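Local coordinates for protein ribonuclease H (Uncultured organism, PDB 4IBN) that probably cleaves the RNA strand of RNA-DNA hybrids endonucleolytically to leave 5'-phosphomonoesters, with magnesium as its cofactor, at residues P13-A18 and K85-R90; Y20-C25 and T94-Y99; E43-G48 and E197-A202. All blocks are in the same frame, centred on the assembly; numbering follows the deposited sequence.

Overall arrangement
All three contacts involve strands of one mixed sheet, but at different depths. Contact 2 is buried, its centre about 7 Å from the centre of the chain; contact 1 is partly buried at about 16 Å, and contact 3 lies at the surface at about 18 Å. Contacts 1 and 2 join the same neighbouring strands, 16-25 and 90-95, at their beginnings and at their ends, with centres about 22 Å apart. Contact 3 lays a late loop against strand 34-45, next to contact 1, where A18 O and E43 N are 2.8 Å apart. Chemistry follows position: backbone and arginine hydrogen bonds in contact 1, gathered carboxylates in contact 2, one aromatic ring and bridging waters in contact 3.

Contact 1 (P13-A18 and K85-R90)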
ATOM      1  N   PRO A  13      15.923   9.779 -14.965  1.00 19.47           N
ATOM      2  CA  PRO A  13      14.843  10.427 -14.249  1.00 18.52           C
ATOM      3  C   PRO A  13      13.641   9.518 -14.106  1.00 16.93           C
ATOM      4  O   PRO A  13      13.315   8.845 -14.997  1.00 17.94           O
ATOM      5  CB  PRO A  13      14.519  11.614 -15.149  1.00 17.57           C
ATOM      6  CG  PRO A  13      15.743  11.894 -15.849  1.00 19.25           C
ATOM      7  CD  PRO A  13      16.335  10.580 -16.123  1.00 20.74           C
ATOM      8  N   THR A  14      13.021   9.555 -12.945  1.00 19.02           N
ATOM      9  CA  THR A  14      11.833   8.783 -12.667  1.00 17.87           C
ATOM     10  C   THR A  14      10.858   9.669 -11.962  1.00 15.86           C
ATOM     11  O   THR A  14      11.219  10.633 -11.410  1.00 16.80           O
ATOM     12  CB  THR A  14      12.168   7.636 -11.725  1.00 16.26           C
ATOM     13  OG1 THR A  14      12.754   8.173 -10.563  1.00 19.01           O
ATOM     14  CG2 THR A  14      13.147   6.680 -12.381  1.00 17.75           C
ATOM     15  N   PRO A  15       9.598   9.316 -11.970  1.00 15.48           N
ATOM     16  CA  PRO A  15       8.611  10.059 -11.207  1.00 16.26           C
ATOM     17  C   PRO A  15       8.700   9.793  -9.716  1.00 17.24           C
ATOM     18  O   PRO A  15       9.185   8.810  -9.345  1.00 20.09           O
ATOM     19  CB  PRO A  15       7.266   9.544 -11.761  1.00 16.47           C
ATOM     20  CG  PRO A  15       7.574   8.773 -12.912  1.00 16.92           C
ATOM     21  CD  PRO A  15       8.965   8.261 -12.741  1.00 17.07           C
ATOM     22  N   LEU A  16       8.196  10.704  -8.911  1.00 16.68           N
ATOM     23  CA  LEU A  16       8.058  10.524  -7.478  1.00 15.79           C
ATOM     24  C   LEU A  16       6.589  10.620  -7.098  1.00 17.08           C
ATOM     25  O   LEU A  16       5.949  11.545  -7.446  1.00 17.70           O
ATOM     26  CB  LEU A  16       8.789  11.611  -6.740  1.00 17.73           C
ATOM     27  CG  LEU A  16       8.621  11.701  -5.220  1.00 19.95           C
ATOM     28  CD1 LEU A  16       9.204  10.527  -4.535  1.00 22.76           C
ATOM     29  CD2 LEU A  16       9.313  12.945  -4.687  1.00 23.76           C
ATOM     30  N   VAL A  17       6.095   9.630  -6.375  1.00 16.05           N
ATOM     31  CA  VAL A  17       4.752   9.659  -5.849  1.00 15.95           C
ATOM     32  C   VAL A  17       4.715   9.324  -4.379  1.00 15.98           C
ATOM     33  O   VAL A  17       5.609   8.728  -3.888  1.00 16.31           O
ATOM     34  CB  VAL A  17       3.832   8.677  -6.558  1.00 16.42           C
ATOM     35  CG1 VAL A  17       3.586   9.062  -7.995  1.00 19.71           C
ATOM     36  CG2 VAL A  17       4.328   7.300  -6.496  1.00 16.70           C
ATOM     37  N   ALA A  18       3.645   9.743  -3.719  1.00 17.65           N
ATOM     38  CA  ALA A  18       3.419   9.364  -2.355  1.00 16.56           C
ATOM     39  C   ALA A  18       2.166   8.550  -2.305  1.00 18.94           C
ATOM     40  O   ALA A  18       1.181   8.960  -2.774  1.00 19.71           O
ATOM     41  CB  ALA A  18       3.297  10.575  -1.463  1.00 21.22           C
ATOM     42  N   LYS A  85       3.227   2.195 -16.421  1.00 34.68           N
ATOM     43  CA  LYS A  85       3.490   3.460 -17.085  1.00 32.84           C
ATOM     44  C   LYS A  85       4.848   3.624 -17.738  1.00 33.21           C
ATOM     45  O   LYS A  85       5.279   4.711 -17.966  1.00 34.52           O
ATOM     46  CB  LYS A  85       3.245   4.650 -16.159  1.00 33.87           C
ATOM     47  CG  LYS A  85       2.142   4.486 -15.216  1.00 36.63           C
ATOM     48  CD  LYS A  85       0.847   5.125 -15.652  1.00 42.11           C
ATOM     49  CE  LYS A  85       0.991   6.109 -16.828  1.00 42.07           C
ATOM     50  NZ  LYS A  85      -0.351   6.570 -17.254  1.00 46.53           N
ATOM     51  N   GLY A  86       5.532   2.557 -18.023  1.00 28.12           N
ATOM     52  CA  GLY A  86       6.740   2.664 -18.779  1.00 25.81           C
ATOM     53  C   GLY A  86       7.958   3.140 -18.076  1.00 24.21           C
ATOM     54  O   GLY A  86       8.890   3.488 -18.687  1.00 28.84           O
ATOM     55  N   THR A  87       7.926   3.175 -16.773  1.00 23.38           N
ATOM     56  CA  THR A  87       9.032   3.681 -16.016  1.00 20.58           C
ATOM     57  C   THR A  87       9.030   3.105 -14.603  1.00 20.12           C
ATOM     58  O   THR A  87       8.011   2.781 -14.101  1.00 21.24           O
ATOM     59  CB  THR A  87       8.958   5.239 -15.932  1.00 21.85           C
ATOM     60  OG1 THR A  87      10.028   5.769 -15.168  1.00 21.90           O
ATOM     61  CG2 THR A  87       7.663   5.700 -15.355  1.00 24.43           C
ATOM     62  N   ARG A  88      10.202   3.018 -14.005  1.00 20.41           N
ATOM     63  CA  ARG A  88      10.304   2.823 -12.585  1.00 19.23           C
ATOM     64  C   ARG A  88       9.915   4.099 -11.889  1.00 19.72           C
ATOM     65  O   ARG A  88       9.964   5.112 -12.454  1.00 18.41           O
ATOM     66  CB  ARG A  88      11.694   2.394 -12.178  1.00 22.49           C
ATOM     67  CG  ARG A  88      12.078   1.035 -12.671  1.00 28.50           C
ATOM     68  CD  ARG A  88      13.574   0.797 -12.477  1.00 34.56           C
ATOM     69  NE  ARG A  88      14.421   1.586 -13.368  1.00 42.77           N
ATOM     70  CZ  ARG A  88      15.214   2.610 -13.011  1.00 47.51           C
ATOM     71  NH1 ARG A  88      15.301   3.035 -11.756  1.00 40.40           N
ATOM     72  NH2 ARG A  88      15.944   3.219 -13.936  1.00 47.68           N
ATOM     73  N   PHE A  89       9.514   3.988 -10.634  1.00 17.06           N
ATOM     74  CA  PHE A  89       9.075   5.101  -9.858  1.00 17.70           C
ATOM     75  C   PHE A  89       9.865   5.175  -8.560  1.00 17.62           C
ATOM     76  O   PHE A  89      10.335   4.205  -8.087  1.00 18.94           O
ATOM     77  CB  PHE A  89       7.609   4.927  -9.439  1.00 16.66           C
ATOM     78  CG  PHE A  89       6.593   5.368 -10.441  1.00 15.36           C
ATOM     79  CD1 PHE A  89       5.823   6.448 -10.208  1.00 17.08           C
ATOM     80  CD2 PHE A  89       6.364   4.666 -11.570  1.00 16.69           C
ATOM     81  CE1 PHE A  89       4.883   6.821 -11.078  1.00 19.93           C
ATOM     82  CE2 PHE A  89       5.434   5.065 -12.431  1.00 20.92           C
ATOM     83  CZ  PHE A  89       4.701   6.126 -12.191  1.00 18.51           C
ATOM     84  N   ARG A  90       9.951   6.359  -7.988  1.00 15.19           N
ATOM     85  CA  ARG A  90      10.318   6.528  -6.608  1.00 14.96           C
ATOM     86  C   ARG A  90       9.010   6.694  -5.800  1.00 16.34           C
ATOM     87  O   ARG A  90       8.196   7.410  -6.178  1.00 17.76           O
ATOM     88  CB  ARG A  90      11.196   7.741  -6.440  1.00 16.29           C
ATOM     89  CG  ARG A  90      12.536   7.545  -6.981  1.00 17.38           C
ATOM     90  CD  ARG A  90      13.357   8.841  -6.960  1.00 17.78           C
ATOM     91  NE  ARG A  90      12.999   9.651  -8.092  1.00 17.79           N
ATOM     92  CZ  ARG A  90      13.224  10.932  -8.177  1.00 25.77           C
ATOM     93  NH1 ARG A  90      13.818  11.552  -7.215  1.00 26.20           N
ATOM     94  NH2 ARG A  90      12.838  11.592  -9.238  1.00 28.53           N
TER
HETATM   95  O   HOH W   1      12.520   6.327 -16.040  1.00 21.18           O
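R90 holds T14 side-on with two nitrogens, each serving a different oxygen. Its NH2 donates to T14 O at 2.9 Å, with that oxygen almost in the guanidinium plane, while NE donates to T14 OG1 at 2.9 Å along a more bent path (147° at the hydrogen). T14 OG1 lies between its own N and carbonyl carbon (chi1 56°), which presents the hydroxyl to the arginine. The R90 backbone is used as well: its N gives a bond of 2.9 Å to P15 O, and its O accepts from V17 N at 3.1 Å. This flanking pattern, two bonds reaching residues either side of L16, is a parallel beta bridge, and it starts the pairing of strands 16-25 and 90-95 in the RNase H sheet. A leucine in place of R90 would probably leave T14 O and OG1 without these two donors and let the T14 hydroxyl turn. Further back, water 1 donates to both P13 O and T87 OG1, and T87 OG1 in turn donates to R88 O at 2.8 Å, on a lone pair in the carbonyl plane. The R88 guanidinium finds its salt-bridge partner in D11. On the apolar side, P15 CG makes a CH-pi contact over one face of the F89 ring, 3.9 Å from its centroid, and V17 CG1 approaches the ring edge at 4.0 Å from F89 CE1.

Contact 2 (Y20-C25 and T94-Y99); sequences YADESC and TTDSRY
This is a buried junction between neighbouring parallel strands in the middle of the RNase H fold, where Y20 of strand 16-25 pairs with T94 and the second strand then gives way to helix 98-113. The pairing rests on A21 N donating to T94 O at 3.1 Å, with 166° at the hydrogen. Beside it, the Y20 and T94 side chains lie alongside each other, Y20 CD1 coming to 3.8 Å from T94 CB. Beyond T95 the backbone leaves the sheet through an ST turn in which T95 OG1 accepts from S97 N at 3.0 Å; S97, at the N-cap of helix 98-113, accepts with its OG from I100 N. The turn delivers D96 to D22 and E23. E23 has CG between its N and carbonyl carbon (chi1 61°) and bends again at chi2, which brings its carboxylate round to meet that of D96 almost coplanar, the planes 8° apart. E23 OE2 and D96 OD1 are 2.9 Å apart, two acceptors with no bond between them. Water 2 donates to E23 OE1 at 2.6 Å and lies 2.7 Å from T95 OG1, linking the carboxylate to the turn. With N159 next to D22, the set is consistent with the DEDN active site reported for this enzyme; so many carboxylate oxygens this close would probably repel one another without a cation, as expected of a site that takes up magnesium.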
ATOM      1  N   TYR A  20      -0.510   6.118   0.001  1.00 14.76           N
ATOM      2  CA  TYR A  20      -1.060   5.927   1.315  1.00 16.48           C
ATOM      3  C   TYR A  20      -2.010   4.763   1.239  1.00 15.63           C
ATOM      4  O   TYR A  20      -2.951   4.835   0.554  1.00 16.75           O
ATOM      5  CB  TYR A  20      -1.818   7.183   1.803  1.00 15.42           C
ATOM      6  CG  TYR A  20      -0.936   8.394   1.881  1.00 16.18           C
ATOM      7  CD1 TYR A  20      -0.262   8.677   3.007  1.00 17.88           C
ATOM      8  CD2 TYR A  20      -0.772   9.221   0.800  1.00 16.50           C
ATOM      9  CE1 TYR A  20       0.557   9.737   3.070  1.00 16.70           C
ATOM     10  CE2 TYR A  20       0.028  10.278   0.866  1.00 16.81           C
ATOM     11  CZ  TYR A  20       0.711  10.531   2.010  1.00 17.94           C
ATOM     12  OH  TYR A  20       1.551  11.583   2.149  1.00 24.41           O
ATOM     13  N   ALA A  21      -1.727   3.724   2.002  1.00 16.05           N
ATOM     14  CA  ALA A  21      -2.444   2.472   1.891  1.00 15.67           C
ATOM     15  C   ALA A  21      -3.042   2.037   3.214  1.00 17.81           C
ATOM     16  O   ALA A  21      -2.535   2.377   4.217  1.00 20.86           O
ATOM     17  CB  ALA A  21      -1.528   1.431   1.381  1.00 17.69           C
ATOM     18  N   ASP A  22      -4.164   1.329   3.152  1.00 18.23           N
ATOM     19  CA  ASP A  22      -4.795   0.748   4.327  1.00 18.56           C
ATOM     20  C   ASP A  22      -5.567  -0.484   3.957  1.00 19.00           C
ATOM     21  O   ASP A  22      -5.762  -0.743   2.849  1.00 17.11           O
ATOM     22  CB  ASP A  22      -5.709   1.704   5.080  1.00 20.52           C
ATOM     23  CG  ASP A  22      -6.082   1.177   6.450  1.00 27.27           C
ATOM     24  OD1 ASP A  22      -5.226   0.795   7.166  1.00 33.72           O
ATOM     25  OD2 ASP A  22      -7.234   1.050   6.775  1.00 40.88           O
ATOM     26  N   GLU A  23      -5.930  -1.247   4.963  1.00 20.66           N
ATOM     27  CA  GLU A  23      -6.720  -2.439   4.748  1.00 20.51           C
ATOM     28  C   GLU A  23      -7.736  -2.579   5.850  1.00 22.35           C
ATOM     29  O   GLU A  23      -7.538  -2.055   6.893  1.00 19.72           O
ATOM     30  CB  GLU A  23      -5.842  -3.665   4.714  1.00 20.67           C
ATOM     31  CG  GLU A  23      -5.052  -3.953   5.974  1.00 21.25           C
ATOM     32  CD  GLU A  23      -4.062  -2.835   6.293  1.00 30.20           C
ATOM     33  OE1 GLU A  23      -3.300  -2.488   5.407  1.00 31.02           O
ATOM     34  OE2 GLU A  23      -4.062  -2.292   7.394  1.00 36.14           O
ATOM     35  N   SER A  24      -8.829  -3.257   5.564  1.00 19.02           N
ATOM     36  CA  SER A  24      -9.755  -3.533   6.604  1.00 19.06           C
ATOM     37  C   SER A  24     -10.595  -4.765   6.308  1.00 17.64           C
ATOM     38  O   SER A  24     -10.935  -5.022   5.193  1.00 20.35           O
ATOM     39  CB  SER A  24     -10.672  -2.360   6.772  1.00 23.50           C
ATOM     40  OG  SER A  24     -11.453  -2.526   7.908  1.00 28.47           O
ATOM     41  N   CYS A  25     -10.958  -5.469   7.363  1.00 19.25           N
ATOM     42  CA  CYS A  25     -11.956  -6.507   7.291  1.00 20.95           C
ATOM     43  C   CYS A  25     -13.198  -6.020   8.019  1.00 20.03           C
ATOM     44  O   CYS A  25     -13.112  -5.179   8.856  1.00 23.36           O
ATOM     45  CB  CYS A  25     -11.492  -7.759   7.980  1.00 22.98           C
ATOM     46  SG  CYS A  25     -10.294  -8.695   7.055  1.00 26.94           S
ATOM     47  N   THR A  94       3.293   4.922   2.692  1.00 14.62           N
ATOM     48  CA  THR A  94       2.901   5.057   4.062  1.00 16.78           C
ATOM     49  C   THR A  94       1.670   4.229   4.394  1.00 16.66           C
ATOM     50  O   THR A  94       0.707   4.328   3.774  1.00 18.40           O
ATOM     51  CB  THR A  94       2.593   6.551   4.418  1.00 16.60           C
ATOM     52  OG1 THR A  94       3.720   7.358   4.129  1.00 18.72           O
ATOM     53  CG2 THR A  94       2.259   6.676   5.853  1.00 18.70           C
ATOM     54  N   THR A  95       1.784   3.421   5.428  1.00 16.23           N
ATOM     55  CA  THR A  95       0.725   2.525   5.805  1.00 17.18           C
ATOM     56  C   THR A  95       0.612   2.401   7.293  1.00 19.58           C
ATOM     57  O   THR A  95       1.527   2.666   7.959  1.00 19.28           O
ATOM     58  CB  THR A  95       0.951   1.151   5.228  1.00 20.72           C
ATOM     59  OG1 THR A  95      -0.078   0.285   5.662  1.00 19.85           O
ATOM     60  CG2 THR A  95       2.260   0.627   5.624  1.00 20.84           C
ATOM     61  N   ASP A  96      -0.570   2.023   7.763  1.00 20.28           N
ATOM     62  CA  ASP A  96      -0.803   1.653   9.149  1.00 24.43           C
ATOM     63  C   ASP A  96      -0.295   0.261   9.503  1.00 22.44           C
ATOM     64  O   ASP A  96      -0.280  -0.105  10.623  1.00 23.24           O
ATOM     65  CB  ASP A  96      -2.289   1.730   9.513  1.00 25.16           C
ATOM     66  CG  ASP A  96      -3.119   0.683   8.808  1.00 34.47           C
ATOM     67  OD1 ASP A  96      -2.828   0.325   7.684  1.00 37.70           O
ATOM     68  OD2 ASP A  96      -4.105   0.234   9.352  1.00 40.10           O
ATOM     69  N   SER A  97       0.105  -0.502   8.515  1.00 20.80           N
ATOM     70  CA  SER A  97       0.496  -1.842   8.752  1.00 18.94           C
ATOM     71  C   SER A  97       1.982  -1.996   8.991  1.00 20.11           C
ATOM     72  O   SER A  97       2.750  -1.920   8.100  1.00 20.36           O
ATOM     73  CB  SER A  97       0.096  -2.693   7.555  1.00 21.93           C
ATOM     74  OG  SER A  97       0.557  -3.995   7.661  1.00 21.01           O
ATOM     75  N   ARG A  98       2.343  -2.253  10.238  1.00 22.36           N
ATOM     76  CA  ARG A  98       3.695  -2.601  10.567  1.00 21.33           C
ATOM     77  C   ARG A  98       4.059  -3.920   9.959  1.00 21.33           C
ATOM     78  O   ARG A  98       5.166  -4.188   9.684  1.00 21.38           O
ATOM     79  CB  ARG A  98       3.956  -2.546  12.052  1.00 25.62           C
ATOM     80  CG  ARG A  98       4.253  -1.176  12.494  1.00 28.25           C
ATOM     81  CD  ARG A  98       5.218  -1.095  13.604  1.00 23.74           C
ATOM     82  NE  ARG A  98       6.584  -1.175  13.176  1.00 24.05           N
ATOM     83  CZ  ARG A  98       7.444  -0.178  13.231  1.00 27.90           C
ATOM     84  NH1 ARG A  98       7.077   1.004  13.683  1.00 29.30           N
ATOM     85  NH2 ARG A  98       8.686  -0.358  12.834  1.00 26.24           N
ATOM     86  N   TYR A  99       3.077  -4.728   9.694  1.00 20.04           N
ATOM     87  CA  TYR A  99       3.363  -5.992   9.071  1.00 19.47           C
ATOM     88  C   TYR A  99       4.079  -5.699   7.753  1.00 19.42           C
ATOM     89  O   TYR A  99       5.058  -6.273   7.493  1.00 18.21           O
ATOM     90  CB  TYR A  99       2.042  -6.741   8.791  1.00 18.25           C
ATOM     91  CG  TYR A  99       2.116  -8.144   8.234  1.00 18.42           C
ATOM     92  CD1 TYR A  99       2.629  -9.173   8.953  1.00 24.86           C
ATOM     93  CD2 TYR A  99       1.650  -8.436   6.987  1.00 20.07           C
ATOM     94  CE1 TYR A  99       2.694 -10.441   8.444  1.00 22.67           C
ATOM     95  CE2 TYR A  99       1.691  -9.693   6.499  1.00 22.50           C
ATOM     96  CZ  TYR A  99       2.222 -10.703   7.227  1.00 25.51           C
ATOM     97  OH  TYR A  99       2.273 -11.980   6.748  1.00 26.13           O
TER
HETATM   98  O   HOH W   2      -1.574  -1.131   3.949  1.00 24.54           O

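Contact 3 (E43-G48 and E197-A202)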
ATOM      1  N   GLU A  43      -0.685  10.085  -4.569  1.00 16.08           N
ATOM      2  CA  GLU A  43      -0.537  11.492  -4.779  1.00 16.60           C
ATOM      3  C   GLU A  43       0.590  11.777  -5.730  1.00 16.09           C
ATOM      4  O   GLU A  43       1.590  11.171  -5.629  1.00 17.36           O
ATOM      5  CB  GLU A  43      -0.248  12.229  -3.469  1.00 17.94           C
ATOM      6  CG  GLU A  43      -1.387  12.146  -2.497  1.00 19.24           C
ATOM      7  CD  GLU A  43      -1.340  13.188  -1.400  1.00 21.97           C
ATOM      8  OE1 GLU A  43      -0.291  13.790  -1.223  1.00 22.20           O
ATOM      9  OE2 GLU A  43      -2.348  13.373  -0.740  1.00 19.37           O
ATOM     10  N   TYR A  44       0.396  12.739  -6.630  1.00 17.23           N
ATOM     11  CA  TYR A  44       1.436  13.132  -7.576  1.00 19.84           C
ATOM     12  C   TYR A  44       1.454  14.643  -7.803  1.00 19.04           C
ATOM     13  O   TYR A  44       0.434  15.242  -8.147  1.00 19.72           O
ATOM     14  CB  TYR A  44       1.249  12.403  -8.909  1.00 20.02           C
ATOM     15  CG  TYR A  44       2.191  12.865  -9.997  1.00 23.02           C
ATOM     16  CD1 TYR A  44       3.504  12.417 -10.042  1.00 25.86           C
ATOM     17  CD2 TYR A  44       1.767  13.752 -10.978  1.00 27.67           C
ATOM     18  CE1 TYR A  44       4.369  12.837 -11.035  1.00 27.58           C
ATOM     19  CE2 TYR A  44       2.625  14.178 -11.975  1.00 25.49           C
ATOM     20  CZ  TYR A  44       3.924  13.718 -11.998  1.00 20.82           C
ATOM     21  OH  TYR A  44       4.781  14.139 -12.988  1.00 29.65           O
ATOM     22  N   ALA A  45       2.620  15.253  -7.611  1.00 18.41           N
ATOM     23  CA  ALA A  45       2.788  16.644  -7.808  1.00 20.07           C
ATOM     24  C   ALA A  45       3.663  16.860  -9.005  1.00 22.59           C
ATOM     25  O   ALA A  45       4.722  16.346  -9.057  1.00 24.18           O
ATOM     26  CB  ALA A  45       3.410  17.264  -6.637  1.00 22.05           C
ATOM     27  N   ARG A  46       3.195  17.667  -9.935  1.00 24.17           N
ATOM     28  CA  ARG A  46       3.904  17.900 -11.180  1.00 23.71           C
ATOM     29  C   ARG A  46       5.221  18.601 -10.899  1.00 23.56           C
ATOM     30  O   ARG A  46       5.263  19.574 -10.226  1.00 24.88           O
ATOM     31  CB  ARG A  46       2.994  18.761 -12.039  1.00 26.73           C
ATOM     32  CG  ARG A  46       3.380  19.049 -13.418  1.00 34.48           C
ATOM     33  CD  ARG A  46       2.109  19.318 -14.179  1.00 42.98           C
ATOM     34  NE  ARG A  46       1.475  18.058 -14.418  1.00 48.00           N
ATOM     35  CZ  ARG A  46       0.272  17.720 -14.022  1.00 49.73           C
ATOM     36  NH1 ARG A  46      -0.484  18.572 -13.366  1.00 50.65           N
ATOM     37  NH2 ARG A  46      -0.153  16.510 -14.270  1.00 52.80           N
ATOM     38  N   PRO A  47       6.295  18.087 -11.437  1.00 23.64           N
ATOM     39  CA  PRO A  47       7.559  18.748 -11.230  1.00 22.71           C
ATOM     40  C   PRO A  47       7.519  20.118 -11.890  1.00 22.89           C
ATOM     41  O   PRO A  47       7.113  20.202 -12.990  1.00 23.46           O
ATOM     42  CB  PRO A  47       8.531  17.859 -11.997  1.00 24.57           C
ATOM     43  CG  PRO A  47       7.894  16.730 -12.307  1.00 26.74           C
ATOM     44  CD  PRO A  47       6.456  16.855 -12.189  1.00 25.44           C
ATOM     45  N   GLY A  48       7.950  21.155 -11.199  1.00 23.29           N
ATOM     46  CA  GLY A  48       7.939  22.486 -11.748  1.00 23.83           C
ATOM     47  C   GLY A  48       6.591  23.138 -11.707  1.00 24.83           C
ATOM     48  O   GLY A  48       6.397  24.210 -12.164  1.00 27.25           O
ATOM     49  N   GLU A 197      -0.815  15.391   5.291  1.00 15.87           N
ATOM     50  CA  GLU A 197       0.617  15.329   5.092  1.00 17.78           C
ATOM     51  C   GLU A 197       0.988  15.991   3.770  1.00 17.29           C
ATOM     52  O   GLU A 197       0.524  15.644   2.770  1.00 18.51           O
ATOM     53  CB  GLU A 197       1.083  13.890   5.117  1.00 19.15           C
ATOM     54  CG  GLU A 197       2.539  13.700   4.869  1.00 23.02           C
ATOM     55  CD  GLU A 197       3.191  12.484   5.571  1.00 41.24           C
ATOM     56  OE1 GLU A 197       2.551  11.477   5.916  1.00 29.44           O
ATOM     57  OE2 GLU A 197       4.423  12.576   5.730  1.00 42.54           O
ATOM     58  N   PRO A 198       1.868  16.955   3.833  1.00 18.53           N
ATOM     59  CA  PRO A 198       2.330  17.613   2.618  1.00 18.73           C
ATOM     60  C   PRO A 198       3.093  16.650   1.740  1.00 18.71           C
ATOM     61  O   PRO A 198       3.641  15.718   2.229  1.00 19.69           O
ATOM     62  CB  PRO A 198       3.282  18.696   3.136  1.00 19.44           C
ATOM     63  CG  PRO A 198       3.070  18.759   4.538  1.00 20.57           C
ATOM     64  CD  PRO A 198       2.560  17.470   5.006  1.00 20.25           C
ATOM     65  N   PHE A 199       3.105  16.907   0.453  1.00 18.66           N
ATOM     66  CA  PHE A 199       3.806  16.059  -0.482  1.00 18.83           C
ATOM     67  C   PHE A 199       5.312  16.093  -0.199  1.00 19.14           C
ATOM     68  O   PHE A 199       5.858  17.071   0.122  1.00 20.80           O
ATOM     69  CB  PHE A 199       3.532  16.506  -1.913  1.00 18.62           C
ATOM     70  CG  PHE A 199       3.970  15.522  -2.963  1.00 16.78           C
ATOM     71  CD1 PHE A 199       3.148  14.506  -3.351  1.00 17.38           C
ATOM     72  CD2 PHE A 199       5.201  15.595  -3.536  1.00 19.77           C
ATOM     73  CE1 PHE A 199       3.556  13.641  -4.256  1.00 21.56           C
ATOM     74  CE2 PHE A 199       5.570  14.700  -4.452  1.00 23.85           C
ATOM     75  CZ  PHE A 199       4.762  13.737  -4.804  1.00 22.38           C
ATOM     76  N   PRO A 200       5.961  14.979  -0.352  1.00 20.16           N
ATOM     77  CA  PRO A 200       7.366  14.920  -0.004  1.00 22.18           C
ATOM     78  C   PRO A 200       8.300  15.674  -0.908  1.00 22.99           C
ATOM     79  O   PRO A 200       8.048  15.838  -2.044  1.00 24.90           O
ATOM     80  CB  PRO A 200       7.668  13.429  -0.052  1.00 22.07           C
ATOM     81  CG  PRO A 200       6.707  12.863  -0.895  1.00 21.49           C
ATOM     82  CD  PRO A 200       5.456  13.654  -0.700  1.00 19.79           C
ATOM     83  N   ASP A 201       9.378  16.155  -0.315  1.00 26.17           N
ATOM     84  CA  ASP A 201      10.521  16.731  -0.984  1.00 29.82           C
ATOM     85  C   ASP A 201      11.367  15.618  -1.535  1.00 31.22           C
ATOM     86  O   ASP A 201      11.557  14.659  -0.907  1.00 33.17           O
ATOM     87  CB  ASP A 201      11.429  17.377   0.036  1.00 31.19           C
ATOM     88  CG  ASP A 201      10.932  18.631   0.561  1.00 40.82           C
ATOM     89  OD1 ASP A 201       9.806  19.013   0.237  1.00 46.54           O
ATOM     90  OD2 ASP A 201      11.690  19.268   1.300  1.00 33.72           O
ATOM     91  N   ALA A 202      11.964  15.795  -2.677  1.00 37.05           N
ATOM     92  CA  ALA A 202      12.835  14.777  -3.186  1.00 39.70           C
ATOM     93  C   ALA A 202      14.039  14.613  -2.288  1.00 41.26           C
ATOM     94  O   ALA A 202      14.756  13.644  -2.390  1.00 42.76           O
ATOM     95  CB  ALA A 202      13.225  15.037  -4.565  1.00 42.37           C
TER
HETATM   96  O   HOH W   3      -0.550  16.296   0.099  1.00 20.25           O
HETATM   97  O   HOH W   4       1.642  13.698   0.714  1.00 22.55           O
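No backbone hydrogen bond joins the two segments, whose nearest CA atoms, those of A45 and F199, stay 7.4 Å apart, so the segments meet through a side chain packed on the strand and through water. F199 supplies most of it. With CG anti to its backbone N (chi1 -168°), the ring projects onto strand 34-45, and A45 CB stands over its centre in a CH-pi contact, 3.9 Å from the centroid and 9° off the ring normal. P200 CD rests on the opposite face, holding the ring between an alanine methyl and its own following proline. At the edge, in the ring plane, E43 O comes to 3.4 Å from F199 CE1. E43 and F199 run past each other in opposite directions, with E43 CB 4.1 Å from F199 CD1 and the carboxylate nearly coplanar with the ring. The glutamate thereby reaches the start of the loop, where waters 3 and 4 each connect E43 OE1 to E197 O; for water 3 the separations are 2.8 Å from E43 OE1 and 3.0 Å from E197 O. The other carboxylate oxygen of E43, OE2, pairs with R55 and accepts from Q154, whose NE2 also donates to E197 O, while the carboxylate of E197 turns to H152. Between these two segments the loop is held by one aromatic ring and by bridging water, and the buried charge of E43 is probably offset mainly by R55.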